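Local coordinates for DNA replication and repair protein RecF (Caldanaerobacter subterraneus subsp. tengcongensis, PDB 5Z69) that probably serves as a recombination mediator in DNA repair and replication, binding ATP and single-stranded DNA and supporting induction of the SOS response, at residues E307-E310 with E311-E315; T255-L258 with T259-K263; E135-S138 with R139-K142; E27-E30 with G31-I35; L193-Y196 with G197-I201. All coordinates share one frame; numbering follows the deposited sequence.

Contact 1 of 5, residues E307-E310 with E311-E315; sequences EILE and EETGE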
loop_
_atom_site.group_PDB
_atom_site.type_symbol
_atom_site.label_atom_id
_atom_site.label_comp_id
_atom_site.label_asym_id
_atom_site.label_seq_id
_atom_site.Cartn_x
_atom_site.Cartn_y
_atom_site.Cartn_z
ATOM N N GLU A 307 -12.956 -13.647 -19.035
ATOM C CA GLU A 307 -12.001 -14.634 -19.511
ATOM C C GLU A 307 -11.613 -15.644 -18.423
ATOM O O GLU A 307 -11.634 -16.849 -18.652
ATOM C CB GLU A 307 -10.748 -13.930 -20.040
ATOM C CG GLU A 307 -9.623 -14.881 -20.366
ATOM C CD GLU A 307 -8.463 -14.159 -21.030
ATOM O OE1 GLU A 307 -7.373 -14.100 -20.429
ATOM O OE2 GLU A 307 -8.665 -13.633 -22.144
ATOM N N ILE A 308 -11.236 -15.147 -17.248
ATOM C CA ILE A 308 -10.892 -16.033 -16.143
ATOM C C ILE A 308 -12.100 -16.925 -15.750
ATOM O O ILE A 308 -11.954 -18.122 -15.508
ATOM C CB ILE A 308 -10.381 -15.208 -14.932
ATOM C CG1 ILE A 308 -9.084 -14.484 -15.317
ATOM C CG2 ILE A 308 -10.133 -16.109 -13.723
ATOM C CD1 ILE A 308 -8.561 -13.480 -14.274
ATOM N N LEU A 309 -13.297 -16.352 -15.716
ATOM C CA LEU A 309 -14.480 -17.135 -15.339
ATOM C C LEU A 309 -14.700 -18.311 -16.325
ATOM O O LEU A 309 -14.901 -19.459 -15.897
ATOM C CB LEU A 309 -15.724 -16.217 -15.247
ATOM C CG LEU A 309 -17.142 -16.820 -15.099
ATOM C CD1 LEU A 309 -17.121 -17.929 -14.120
ATOM C CD2 LEU A 309 -18.168 -15.775 -14.619
ATOM N N GLU A 310 -14.639 -18.047 -17.626
ATOM C CA GLU A 310 -14.804 -19.123 -18.620
ATOM C C GLU A 310 -13.772 -20.234 -18.483
ATOM O O GLU A 310 -14.100 -21.423 -18.524
ATOM C CB GLU A 310 -14.715 -18.569 -20.031
ATOM C CG GLU A 310 -15.778 -17.573 -20.359
ATOM C CD GLU A 310 -15.794 -17.240 -21.832
ATOM O OE1 GLU A 310 -15.045 -16.315 -22.225
ATOM O OE2 GLU A 310 -16.535 -17.911 -22.587
ATOM N N GLU A 311 -12.517 -19.835 -18.318
ATOM C CA GLU A 311 -11.421 -20.788 -18.218
ATOM C C GLU A 311 -11.510 -21.610 -16.940
ATOM O O GLU A 311 -11.302 -22.816 -16.959
ATOM C CB GLU A 311 -10.072 -20.058 -18.286
ATOM C CG GLU A 311 -9.294 -20.319 -19.564
ATOM C CD GLU A 311 -8.723 -21.730 -19.633
ATOM O OE1 GLU A 311 -8.529 -22.352 -18.565
ATOM O OE2 GLU A 311 -8.469 -22.215 -20.759
ATOM N N GLU A 312 -11.813 -20.962 -15.819
ATOM C CA GLU A 312 -11.880 -21.691 -14.556
ATOM C C GLU A 312 -13.109 -22.611 -14.452
ATOM O O GLU A 312 -13.016 -23.702 -13.890
ATOM C CB GLU A 312 -11.852 -20.716 -13.377
ATOM C CG GLU A 312 -10.546 -19.939 -13.273
ATOM C CD GLU A 312 -9.346 -20.840 -13.013
ATOM O OE1 GLU A 312 -9.499 -21.834 -12.268
ATOM O OE2 GLU A 312 -8.260 -20.559 -13.560
ATOM N N THR A 313 -14.255 -22.201 -14.988
ATOM C CA THR A 313 -15.456 -23.041 -14.820
ATOM C C THR A 313 -15.732 -23.984 -15.983
ATOM O O THR A 313 -16.522 -24.929 -15.846
ATOM C CB THR A 313 -16.717 -22.196 -14.626
ATOM O OG1 THR A 313 -16.941 -21.394 -15.796
ATOM C CG2 THR A 313 -16.572 -21.296 -13.395
ATOM N N GLY A 314 -15.128 -23.709 -17.140
ATOM C CA GLY A 314 -15.476 -24.436 -18.356
ATOM C C GLY A 314 -16.891 -24.167 -18.856
ATOM O O GLY A 314 -17.391 -24.863 -19.737
ATOM N N GLU A 315 -17.546 -23.154 -18.287
ATOM C CA GLU A 315 -18.851 -22.722 -18.756
ATOM C C GLU A 315 -18.763 -21.396 -19.499
ATOM O O GLU A 315 -17.888 -20.568 -19.229
ATOM C CB GLU A 315 -19.829 -22.578 -17.569
ATOM C CG GLU A 315 -20.001 -23.828 -16.714
ATOM C CD GLU A 315 -21.313 -24.575 -16.988
ATOM O OE1 GLU A 315 -21.589 -25.549 -16.250
ATOM O OE2 GLU A 315 -22.068 -24.215 -17.934
HETATM O O HOH W 1 -15.866 -22.064 -21.067
#
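Glu-311 N and Glu-312 N donate to Glu-307 O and Ile-308 O, both with N-H...O angles of 164°, so helix 291-313 is still regular. Gly-314 N repeats the spacing on Glu-310 O at 2.9 Å, after which the chain turns out of the helix through a positive phi at Gly-314. Thr-313 grips Leu-309 O twice. Thr-313 N lies 3.0 Å and Thr-313 OG1 2.8 Å from Leu-309 O, the two arriving from opposite faces of the carbonyl plane, with OG1 36° out of it. A chi1 of 62° makes this possible by placing OG1 between the backbone N and the carbonyl carbon. OG1 also accepts from Glu-315 N at 3.1 Å, forming an ST turn. The threonine methyl CG2 presses on Leu-309 CD1 at 3.5 Å, tighter than usual, where both residues pack on Ile-151. On the adjoining side of the helix, Ile-308 CG2 and Glu-312 CG run abreast, 3.9 Å apart, and the glutamate chain bends so that its carboxylate pairs with Lys-210. A water donates to Glu-310 O and, weakly, to Glu-315 O. Five glutamates crowd these nine residues at the negative end of a helix; salt bridges from Glu-307 (also bonded to Ser-214) to Lys-217, Glu-310 to Lys-316 and Glu-312 to Lys-210 probably offset much of that charge, while the Thr-313 hydroxyl links Leu-309 O to the departing Glu-315 N.

Contact 2 of 5, residues T255-L258 with T259-K263; sequences TKSL and TLDLK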
loop_
_atom_site.group_PDB
_atom_site.type_symbol
_atom_site.label_atom_id
_atom_site.label_comp_id
_atom_site.label_asym_id
_atom_site.label_seq_id
_atom_site.Cartn_x
_atom_site.Cartn_y
_atom_site.Cartn_z
ATOM N N THR A 255 -1.023 -10.213 17.324
ATOM C CA THR A 255 -0.547 -10.088 18.697
ATOM C C THR A 255 -0.069 -8.665 18.989
ATOM O O THR A 255 -0.397 -8.097 20.025
ATOM C CB THR A 255 0.591 -11.089 18.990
ATOM O OG1 THR A 255 0.146 -12.417 18.682
ATOM C CG2 THR A 255 0.998 -11.025 20.465
ATOM N N LYS A 256 0.688 -8.090 18.059
ATOM C CA LYS A 256 1.199 -6.726 18.215
ATOM C C LYS A 256 0.113 -5.664 18.100
ATOM O O LYS A 256 0.356 -4.487 18.378
ATOM C CB LYS A 256 2.290 -6.456 17.176
ATOM C CG LYS A 256 3.586 -7.204 17.445
ATOM C CD LYS A 256 4.374 -7.464 16.168
ATOM N N SER A 257 -1.092 -6.076 17.710
ATOM C CA SER A 257 -2.148 -5.122 17.409
ATOM C C SER A 257 -3.107 -4.931 18.581
ATOM O O SER A 257 -4.040 -4.124 18.519
ATOM C CB SER A 257 -2.922 -5.589 16.163
ATOM O OG SER A 257 -3.779 -4.575 15.680
ATOM N N LEU A 258 -2.866 -5.681 19.650
ATOM C CA LEU A 258 -3.857 -5.853 20.702
ATOM C C LEU A 258 -4.324 -4.530 21.323
ATOM O O LEU A 258 -5.526 -4.295 21.469
ATOM C CB LEU A 258 -3.296 -6.795 21.776
ATOM C CG LEU A 258 -4.196 -7.244 22.935
ATOM C CD1 LEU A 258 -3.781 -8.623 23.402
ATOM C CD2 LEU A 258 -4.107 -6.285 24.104
ATOM N N THR A 259 -3.377 -3.667 21.682
ATOM C CA THR A 259 -3.718 -2.389 22.297
ATOM C C THR A 259 -4.502 -1.525 21.343
ATOM O O THR A 259 -5.527 -0.956 21.703
ATOM C CB THR A 259 -2.460 -1.622 22.739
ATOM O OG1 THR A 259 -1.765 -2.397 23.719
ATOM C CG2 THR A 259 -2.834 -0.253 23.323
ATOM N N LEU A 260 -4.021 -1.435 20.113
ATOM C CA LEU A 260 -4.725 -0.677 19.089
ATOM C C LEU A 260 -6.150 -1.193 18.884
ATOM O O LEU A 260 -7.097 -0.403 18.771
ATOM C CB LEU A 260 -3.970 -0.733 17.762
ATOM C CG LEU A 260 -4.715 -0.013 16.640
ATOM C CD1 LEU A 260 -4.316 1.454 16.590
ATOM C CD2 LEU A 260 -4.482 -0.692 15.299
ATOM N N ASP A 261 -6.299 -2.517 18.846
ATOM C CA ASP A 261 -7.614 -3.117 18.587
ATOM C C ASP A 261 -8.586 -2.852 19.736
ATOM O O ASP A 261 -9.787 -2.641 19.526
ATOM C CB ASP A 261 -7.465 -4.622 18.338
ATOM C CG ASP A 261 -6.810 -4.929 16.989
ATOM O OD1 ASP A 261 -6.669 -4.002 16.155
ATOM O OD2 ASP A 261 -6.443 -6.097 16.757
ATOM N N LEU A 262 -8.062 -2.848 20.957
ATOM C CA LEU A 262 -8.877 -2.536 22.124
ATOM C C LEU A 262 -9.347 -1.090 22.085
ATOM O O LEU A 262 -10.428 -0.769 22.564
ATOM C CB LEU A 262 -8.093 -2.801 23.405
ATOM C CG LEU A 262 -8.020 -4.293 23.716
ATOM C CD1 LEU A 262 -7.085 -4.526 24.859
ATOM C CD2 LEU A 262 -9.412 -4.839 24.035
ATOM N N LYS A 263 -8.536 -0.217 21.497
ATOM C CA LYS A 263 -8.898 1.190 21.417
ATOM C C LYS A 263 -10.013 1.429 20.418
ATOM O O LYS A 263 -10.959 2.164 20.697
ATOM C CB LYS A 263 -7.686 2.037 21.042
ATOM C CG LYS A 263 -8.040 3.479 20.775
ATOM C CD LYS A 263 -6.816 4.281 20.344
ATOM C CE LYS A 263 -5.759 4.389 21.448
ATOM N NZ LYS A 263 -4.655 3.382 21.317
HETATM O O HOH W 2 -1.395 -2.445 19.588
HETATM O O HOH W 3 -5.553 -6.551 14.509
#
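Leu-258 and Leu-262 run alongside each other, one turn apart, with methyl CD2 of Leu-258 only 3.5 Å from CD1 of Leu-262. This is the tight side: Leu-262 continues onto Leu-173 and Ile-176 of helix 153-177, and beneath the pair Leu-262 N donates to Leu-258 O at 3.0 Å. Equally compact is the polar corner next to it. Asp-261 N reaches Ser-257 O at 2.8 Å with an N-H...O angle of 156°, and a chi1 of -71° sets the aspartate CG beside its own N, so that the carboxylate lies against the serine, CG of Asp-261 being 3.3 Å from OG of Ser-257. Its OD2 forms a salt bridge with Arg-169, and OD1 accepts from Gln-268 N. With an alanine here, Arg-169 would probably be left without its charged mate and Gln-268 N without its acceptor, unpinning the loop that packs on Ser-257. The looser side lies at exposed Thr-259. There one water accepts from Leu-260 N at 2.9 Å and donates to Lys-256 O at 2.9 Å, bridging a pair four residues apart that a continuous helix would bond directly. Leu-260 and Lys-263 pack on Glu-228 of the second subunit. The water-bridged break, with regular bonding resuming at Asp-261, is what is expected where one helix ends and the next begins, here 243-256 and 258-264.

Contact 3 of 5, residues E135-S138 with R139-K142; sequences EGPS and RRRK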
loop_
_atom_site.group_PDB
_atom_site.type_symbol
_atom_site.label_atom_id
_atom_site.label_comp_id
_atom_site.label_asym_id
_atom_site.label_seq_id
_atom_site.Cartn_x
_atom_site.Cartn_y
_atom_site.Cartn_z
ATOM N N GLU A 135 -12.491 4.228 -6.396
ATOM C CA GLU A 135 -12.889 4.330 -5.003
ATOM C C GLU A 135 -11.893 3.608 -4.120
ATOM O O GLU A 135 -10.792 3.314 -4.554
ATOM C CB GLU A 135 -14.303 3.796 -4.812
ATOM C CG GLU A 135 -15.327 4.557 -5.636
ATOM C CD GLU A 135 -16.759 4.176 -5.301
ATOM O OE1 GLU A 135 -16.962 3.217 -4.520
ATOM O OE2 GLU A 135 -17.684 4.842 -5.821
ATOM N N GLY A 136 -12.265 3.355 -2.877
ATOM C CA GLY A 136 -11.326 2.844 -1.892
ATOM C C GLY A 136 -11.080 1.344 -1.936
ATOM O O GLY A 136 -11.623 0.643 -2.792
ATOM N N PRO A 137 -10.244 0.846 -1.010
ATOM C CA PRO A 137 -9.905 -0.576 -0.857
ATOM C C PRO A 137 -11.158 -1.462 -0.762
ATOM O O PRO A 137 -11.191 -2.557 -1.291
ATOM C CB PRO A 137 -9.123 -0.607 0.465
ATOM C CG PRO A 137 -8.574 0.769 0.607
ATOM C CD PRO A 137 -9.614 1.675 0.028
ATOM N N SER A 138 -12.161 -0.952 -0.061
ATOM C CA SER A 138 -13.410 -1.632 0.196
ATOM C C SER A 138 -14.070 -2.104 -1.108
ATOM O O SER A 138 -14.493 -3.254 -1.230
ATOM C CB SER A 138 -14.336 -0.689 0.969
ATOM O OG SER A 138 -15.511 -1.353 1.391
ATOM N N ARG A 139 -14.118 -1.205 -2.084
ATOM C CA ARG A 139 -14.730 -1.467 -3.377
ATOM C C ARG A 139 -13.989 -2.576 -4.112
ATOM O O ARG A 139 -14.599 -3.502 -4.663
ATOM C CB ARG A 139 -14.735 -0.188 -4.217
ATOM C CG ARG A 139 -15.532 -0.265 -5.511
ATOM C CD ARG A 139 -17.023 -0.271 -5.232
ATOM N NE ARG A 139 -17.792 0.027 -6.436
ATOM C CZ ARG A 139 -18.144 -0.876 -7.348
ATOM N NH1 ARG A 139 -17.791 -2.149 -7.196
ATOM N NH2 ARG A 139 -18.847 -0.501 -8.412
ATOM N N ARG A 140 -12.667 -2.469 -4.115
ATOM C CA ARG A 140 -11.824 -3.409 -4.840
ATOM C C ARG A 140 -11.873 -4.774 -4.151
ATOM O O ARG A 140 -11.920 -5.828 -4.798
ATOM C CB ARG A 140 -10.380 -2.893 -4.925
ATOM C CG ARG A 140 -10.075 -2.034 -6.171
ATOM C CD ARG A 140 -8.702 -1.288 -6.038
ATOM N NE ARG A 140 -8.890 0.157 -6.167
ATOM C CZ ARG A 140 -8.897 1.019 -5.156
ATOM N NH1 ARG A 140 -8.693 0.609 -3.914
ATOM N NH2 ARG A 140 -9.084 2.307 -5.394
ATOM N N ARG A 141 -11.880 -4.736 -2.826
ATOM C CA ARG A 141 -11.950 -5.947 -2.035
ATOM C C ARG A 141 -13.289 -6.692 -2.227
ATOM O O ARG A 141 -13.306 -7.899 -2.399
ATOM C CB ARG A 141 -11.739 -5.585 -0.574
ATOM C CG ARG A 141 -11.057 -6.632 0.244
ATOM C CD ARG A 141 -10.573 -6.021 1.537
ATOM N NE ARG A 141 -11.586 -5.175 2.168
ATOM C CZ ARG A 141 -11.366 -3.934 2.588
ATOM N NH1 ARG A 141 -10.157 -3.371 2.448
ATOM N NH2 ARG A 141 -12.356 -3.249 3.153
ATOM N N LYS A 142 -14.400 -5.968 -2.192
ATOM C CA LYS A 142 -15.703 -6.595 -2.378
ATOM C C LYS A 142 -15.764 -7.247 -3.769
ATOM O O LYS A 142 -16.296 -8.344 -3.915
ATOM C CB LYS A 142 -16.835 -5.575 -2.199
ATOM C CG LYS A 142 -18.220 -6.082 -2.697
ATOM C CD LYS A 142 -19.389 -5.115 -2.419
ATOM C CE LYS A 142 -20.728 -5.739 -2.849
ATOM N NZ LYS A 142 -21.878 -4.785 -2.801
#
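Arg-141 N bonds Pro-137 O at 2.8 Å and Lys-142 N bonds Ser-138 O at 2.9 Å, opening the first turn of helix 137-151, while Gly-136, at the N-cap position, takes a weak bond from Arg-139 N through its carbonyl O. The side chains fan out from this start. Arg-139 bends at chi2 (72°), bringing its NE to 3.8 Å from Glu-135 OE1, a long salt bridge. The carboxylate oxygen sits at the guanidinium edge, near its plane, although the two flat groups are turned 75° apart; the Arg-139 NH2 has a firmer salt bridge with Glu-131. Arg-141 folds back at chi3, laying one guanidinium face over the backbone, with NH2 3.5 Å from Ser-138 CA and NH1 3.6 Å from Pro-137 CB. From there its NH1 donates to Glu-274 O and bonds Tyr-288 OH of the second subunit, a residue that also packs on Pro-137. Arg-140 heads for a salt bridge with Asp-275 at strand 275-280. At the positive end of a helix these arginines are probably offset by Glu-131, Asp-275 and carbonyl oxygens, and Arg-141 carries the network across the subunit boundary.

Contact 4 of 5, residues E27-E30 with G31-I35; sequences EFCE and GVNLI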
loop_
_atom_site.group_PDB
_atom_site.type_symbol
_atom_site.label_atom_id
_atom_site.label_comp_id
_atom_site.label_asym_id
_atom_site.label_seq_id
_atom_site.Cartn_x
_atom_site.Cartn_y
_atom_site.Cartn_z
ATOM N N GLU A 27 -39.835 -14.393 -22.091
ATOM C CA GLU A 27 -39.114 -15.470 -22.758
ATOM C C GLU A 27 -38.064 -14.878 -23.655
ATOM O O GLU A 27 -38.323 -13.998 -24.479
ATOM C CB GLU A 27 -40.058 -16.370 -23.570
ATOM C CG GLU A 27 -41.147 -17.052 -22.749
ATOM C CD GLU A 27 -41.577 -18.420 -23.314
ATOM O OE1 GLU A 27 -41.189 -18.787 -24.450
ATOM O OE2 GLU A 27 -42.294 -19.143 -22.594
ATOM N N PHE A 28 -36.834 -15.341 -23.502
ATOM C CA PHE A 28 -35.726 -14.650 -24.169
ATOM C C PHE A 28 -35.208 -15.421 -25.375
ATOM O O PHE A 28 -35.717 -16.493 -25.675
ATOM C CB PHE A 28 -34.595 -14.370 -23.189
ATOM C CG PHE A 28 -35.017 -13.491 -22.043
ATOM C CD1 PHE A 28 -35.557 -12.222 -22.289
ATOM C CD2 PHE A 28 -34.936 -13.954 -20.734
ATOM C CE1 PHE A 28 -35.977 -11.390 -21.236
ATOM C CE2 PHE A 28 -35.368 -13.135 -19.655
ATOM C CZ PHE A 28 -35.879 -11.848 -19.916
ATOM N N CYS A 29 -34.209 -14.858 -26.062
ATOM C CA CYS A 29 -33.725 -15.413 -27.322
ATOM C C CYS A 29 -32.244 -15.739 -27.239
ATOM O O CYS A 29 -31.523 -15.269 -26.336
ATOM C CB CYS A 29 -33.983 -14.429 -28.494
ATOM S SG CYS A 29 -33.837 -12.623 -28.139
ATOM N N GLU A 30 -31.796 -16.554 -28.188
ATOM C CA GLU A 30 -30.371 -16.748 -28.414
ATOM C C GLU A 30 -29.775 -15.447 -28.922
ATOM O O GLU A 30 -30.401 -14.738 -29.709
ATOM C CB GLU A 30 -30.126 -17.869 -29.426
ATOM C CG GLU A 30 -30.559 -19.252 -28.969
ATOM C CD GLU A 30 -29.501 -19.967 -28.146
ATOM O OE1 GLU A 30 -28.437 -19.357 -27.839
ATOM O OE2 GLU A 30 -29.734 -21.145 -27.802
ATOM N N GLY A 31 -28.573 -15.130 -28.469
ATOM C CA GLY A 31 -27.865 -13.963 -28.964
ATOM C C GLY A 31 -28.212 -12.730 -28.161
ATOM O O GLY A 31 -28.336 -12.803 -26.946
ATOM N N VAL A 32 -28.395 -11.608 -28.848
ATOM C CA VAL A 32 -28.610 -10.319 -28.205
ATOM C C VAL A 32 -30.090 -10.093 -27.877
ATOM O O VAL A 32 -30.950 -10.089 -28.763
ATOM C CB VAL A 32 -28.088 -9.162 -29.101
ATOM C CG1 VAL A 32 -28.427 -7.814 -28.515
ATOM C CG2 VAL A 32 -26.562 -9.305 -29.353
ATOM N N ASN A 33 -30.378 -9.933 -26.587
ATOM C CA ASN A 33 -31.710 -9.528 -26.154
ATOM C C ASN A 33 -31.649 -8.039 -25.845
ATOM O O ASN A 33 -31.078 -7.640 -24.833
ATOM C CB ASN A 33 -32.167 -10.338 -24.929
ATOM C CG ASN A 33 -32.346 -11.830 -25.245
ATOM O OD1 ASN A 33 -33.454 -12.330 -25.256
ATOM N ND2 ASN A 33 -31.246 -12.530 -25.500
ATOM N N LEU A 34 -32.203 -7.222 -26.741
ATOM C CA LEU A 34 -32.177 -5.770 -26.591
ATOM C C LEU A 34 -33.322 -5.329 -25.686
ATOM O O LEU A 34 -34.478 -5.602 -25.965
ATOM C CB LEU A 34 -32.275 -5.090 -27.963
ATOM C CG LEU A 34 -31.895 -3.615 -28.145
ATOM C CD1 LEU A 34 -33.096 -2.717 -27.952
ATOM C CD2 LEU A 34 -30.762 -3.198 -27.220
ATOM N N ILE A 35 -32.988 -4.678 -24.577
ATOM C CA ILE A 35 -34.014 -4.116 -23.714
ATOM C C ILE A 35 -33.903 -2.603 -23.737
ATOM O O ILE A 35 -32.927 -2.048 -23.245
ATOM C CB ILE A 35 -33.875 -4.631 -22.288
ATOM C CG1 ILE A 35 -33.998 -6.155 -22.272
ATOM C CG2 ILE A 35 -34.924 -3.979 -21.382
ATOM C CD1 ILE A 35 -33.129 -6.808 -21.233
#
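Hydrogen bonding centres on Asn-33, whose side-chain amide faces the backbone of Cys-29. Its OD1 accepts from Cys-29 N at 2.8 Å, although the place of OD1 is less sure because it sits too near a neighbour in the model. The other half is firmer: ND2 donates to Cys-29 O at 2.9 Å with an N-H...O angle of 172°. That oxygen lies in the amide plane of Asn-33, whereas ND2 stands above the plane of the cysteine carbonyl. A chi1 of -65° brings CG beside the asparagine's own N and swings the amide across to the preceding chain. ND2 adds a weak bond to Gly-31 O at 3.3 Å. Among aromatic contacts, the Phe-28 ring meets Phe-346 and Phe-361 edge-to-face. The asparagine amide crosses that ring at about a right angle, the planes 86° apart. Covalently, Cys-29 SG is joined to Cys-359 in a disulfide, which ties the loop to strand 359-364. The backbone turns at Gly-31 with positive phi, where a CB would run into Glu-30 O. Backbone bonds of Val-32 to Cys-359 and of Asn-33 to Ser-345 then seat strand 32-36 between its two parallel neighbours. The arrangement is a connection from edge strand 24-27 of the antiparallel sheet into the core sheet of a P-loop ATPase, whose strand 32-36 leads straight to the predicted ATP-binding loop Gly-37 to Ser-44.

Contact 5 of 5, residues L193-Y196 with G197-I201; sequences LAEY and GARII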
loop_
_atom_site.group_PDB
_atom_site.type_symbol
_atom_site.label_atom_id
_atom_site.label_comp_id
_atom_site.label_asym_id
_atom_site.label_seq_id
_atom_site.Cartn_x
_atom_site.Cartn_y
_atom_site.Cartn_z
ATOM N N LEU A 193 -7.751 -16.905 12.814
ATOM C CA LEU A 193 -7.766 -15.843 11.805
ATOM C C LEU A 193 -6.544 -15.892 10.906
ATOM O O LEU A 193 -6.622 -15.533 9.730
ATOM C CB LEU A 193 -7.844 -14.459 12.462
ATOM C CG LEU A 193 -9.198 -14.040 13.035
ATOM C CD1 LEU A 193 -9.065 -12.703 13.755
ATOM C CD2 LEU A 193 -10.289 -13.973 11.958
ATOM N N ALA A 194 -5.411 -16.312 11.463
ATOM C CA ALA A 194 -4.166 -16.338 10.708
ATOM C C ALA A 194 -4.180 -17.510 9.729
ATOM O O ALA A 194 -3.749 -17.397 8.577
ATOM C CB ALA A 194 -2.955 -16.426 11.662
ATOM N N GLU A 195 -4.696 -18.640 10.190
ATOM C CA GLU A 195 -4.831 -19.792 9.315
ATOM C C GLU A 195 -5.762 -19.497 8.147
ATOM O O GLU A 195 -5.415 -19.749 6.994
ATOM C CB GLU A 195 -5.335 -20.997 10.090
ATOM C CG GLU A 195 -5.663 -22.185 9.200
ATOM C CD GLU A 195 -6.391 -23.263 9.961
ATOM O OE1 GLU A 195 -5.722 -24.036 10.675
ATOM O OE2 GLU A 195 -7.635 -23.327 9.859
ATOM N N TYR A 196 -6.943 -18.961 8.437
ATOM C CA TYR A 196 -7.901 -18.690 7.369
ATOM C C TYR A 196 -7.454 -17.502 6.536
ATOM O O TYR A 196 -7.604 -17.505 5.316
ATOM C CB TYR A 196 -9.300 -18.462 7.939
ATOM C CG TYR A 196 -10.025 -19.764 8.214
ATOM C CD1 TYR A 196 -10.985 -20.243 7.340
ATOM C CD2 TYR A 196 -9.716 -20.527 9.333
ATOM C CE1 TYR A 196 -11.640 -21.436 7.586
ATOM C CE2 TYR A 196 -10.357 -21.709 9.591
ATOM C CZ TYR A 196 -11.323 -22.162 8.714
ATOM O OH TYR A 196 -11.958 -23.351 8.974
ATOM N N GLY A 197 -6.873 -16.499 7.190
ATOM C CA GLY A 197 -6.326 -15.356 6.478
ATOM C C GLY A 197 -5.246 -15.740 5.479
ATOM O O GLY A 197 -5.171 -15.195 4.375
ATOM N N ALA A 198 -4.404 -16.689 5.858
ATOM C CA ALA A 198 -3.334 -17.127 4.971
ATOM C C ALA A 198 -3.900 -17.845 3.733
ATOM O O ALA A 198 -3.468 -17.609 2.595
ATOM C CB ALA A 198 -2.339 -18.045 5.730
ATOM N N ARG A 199 -4.858 -18.733 3.940
ATOM C CA ARG A 199 -5.486 -19.390 2.786
ATOM C C ARG A 199 -6.109 -18.380 1.821
ATOM O O ARG A 199 -5.991 -18.505 0.605
ATOM C CB ARG A 199 -6.524 -20.382 3.255
ATOM C CG ARG A 199 -5.906 -21.615 3.840
ATOM C CD ARG A 199 -6.837 -22.785 3.671
ATOM N NE ARG A 199 -7.986 -22.671 4.551
ATOM C CZ ARG A 199 -8.008 -23.147 5.788
ATOM N NH1 ARG A 199 -6.935 -23.756 6.271
ATOM N NH2 ARG A 199 -9.096 -23.018 6.538
ATOM N N ILE A 200 -6.731 -17.352 2.376
ATOM C CA ILE A 200 -7.395 -16.329 1.582
ATOM C C ILE A 200 -6.377 -15.489 0.800
ATOM O O ILE A 200 -6.559 -15.221 -0.392
ATOM C CB ILE A 200 -8.265 -15.453 2.505
ATOM C CG1 ILE A 200 -9.602 -16.168 2.788
ATOM C CG2 ILE A 200 -8.511 -14.065 1.913
ATOM C CD1 ILE A 200 -10.260 -15.713 4.083
ATOM N N ILE A 201 -5.303 -15.079 1.470
ATOM C CA ILE A 201 -4.246 -14.331 0.794
ATOM C C ILE A 201 -3.689 -15.147 -0.364
ATOM O O ILE A 201 -3.524 -14.638 -1.475
ATOM C CB ILE A 201 -3.115 -13.953 1.776
ATOM C CG1 ILE A 201 -3.574 -12.787 2.646
ATOM C CG2 ILE A 201 -1.821 -13.605 1.020
ATOM C CD1 ILE A 201 -2.816 -12.658 3.949
#
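Arg-199 curls back over the preceding turn of helix 186-222 to reach Glu-195 and Tyr-196. Its CB starts 3.7 Å from Tyr-196 O, and CG follows at 3.7 Å from Glu-195 O. The chain then bends at chi3 (-72°), which directs the guanidinium back along the helix; NE makes a long, weak ion pair with Asp-158. CZ lies 4.4 Å from the centroid of the Tyr-196 ring, 8° off its normal, a cation-pi contact. The planes are nonetheless 69° apart, so the guanidinium comes down edge first: NH2 stands over the ring centre, 3.2 Å from Tyr-196 CE1. Toward Glu-195, NH1 of Arg-199 touches CG at 3.6 Å, and the same NH2 makes a long salt bridge of 3.6 Å with Glu-195 OE2, the glutamate's OE1 being held by Arg-247. Replacing Tyr-196 with a serine would remove the ring face beneath NH2, and the guanidinium is likely to be freer to turn, leaning more on its long pairs with Glu-195 and Asp-158. Around the helix, Leu-193 and Tyr-196 pack on helix 153-177, Ala-194 and Ile-201 on helix 243-256, and Ile-200 on Pro-271 of a loop.

From the N terminus the order is contact 4, contact 3, contact 5, contact 2, contact 1. Each is a local turn complete before the next begins, so none nests or crosses. Contact 4 closes the loop between two sheets; contact 3 starts helix 137-151, contact 5 lies within helix 186-222, contact 2 joins helices 243-256 and 258-264, and contact 1 ends helix 291-313. Contacts 2 and 4 mark the extremes, their centres 55 Å apart on opposite sides of the chain's centre. Contact 5 comes within about 8 Å, nearest atoms, of both 2 and 3. Helix 186-222 also meets contact 1, through Lys-210, Ser-214 and Lys-217. Contacts 2 and 3 both touch the second subunit.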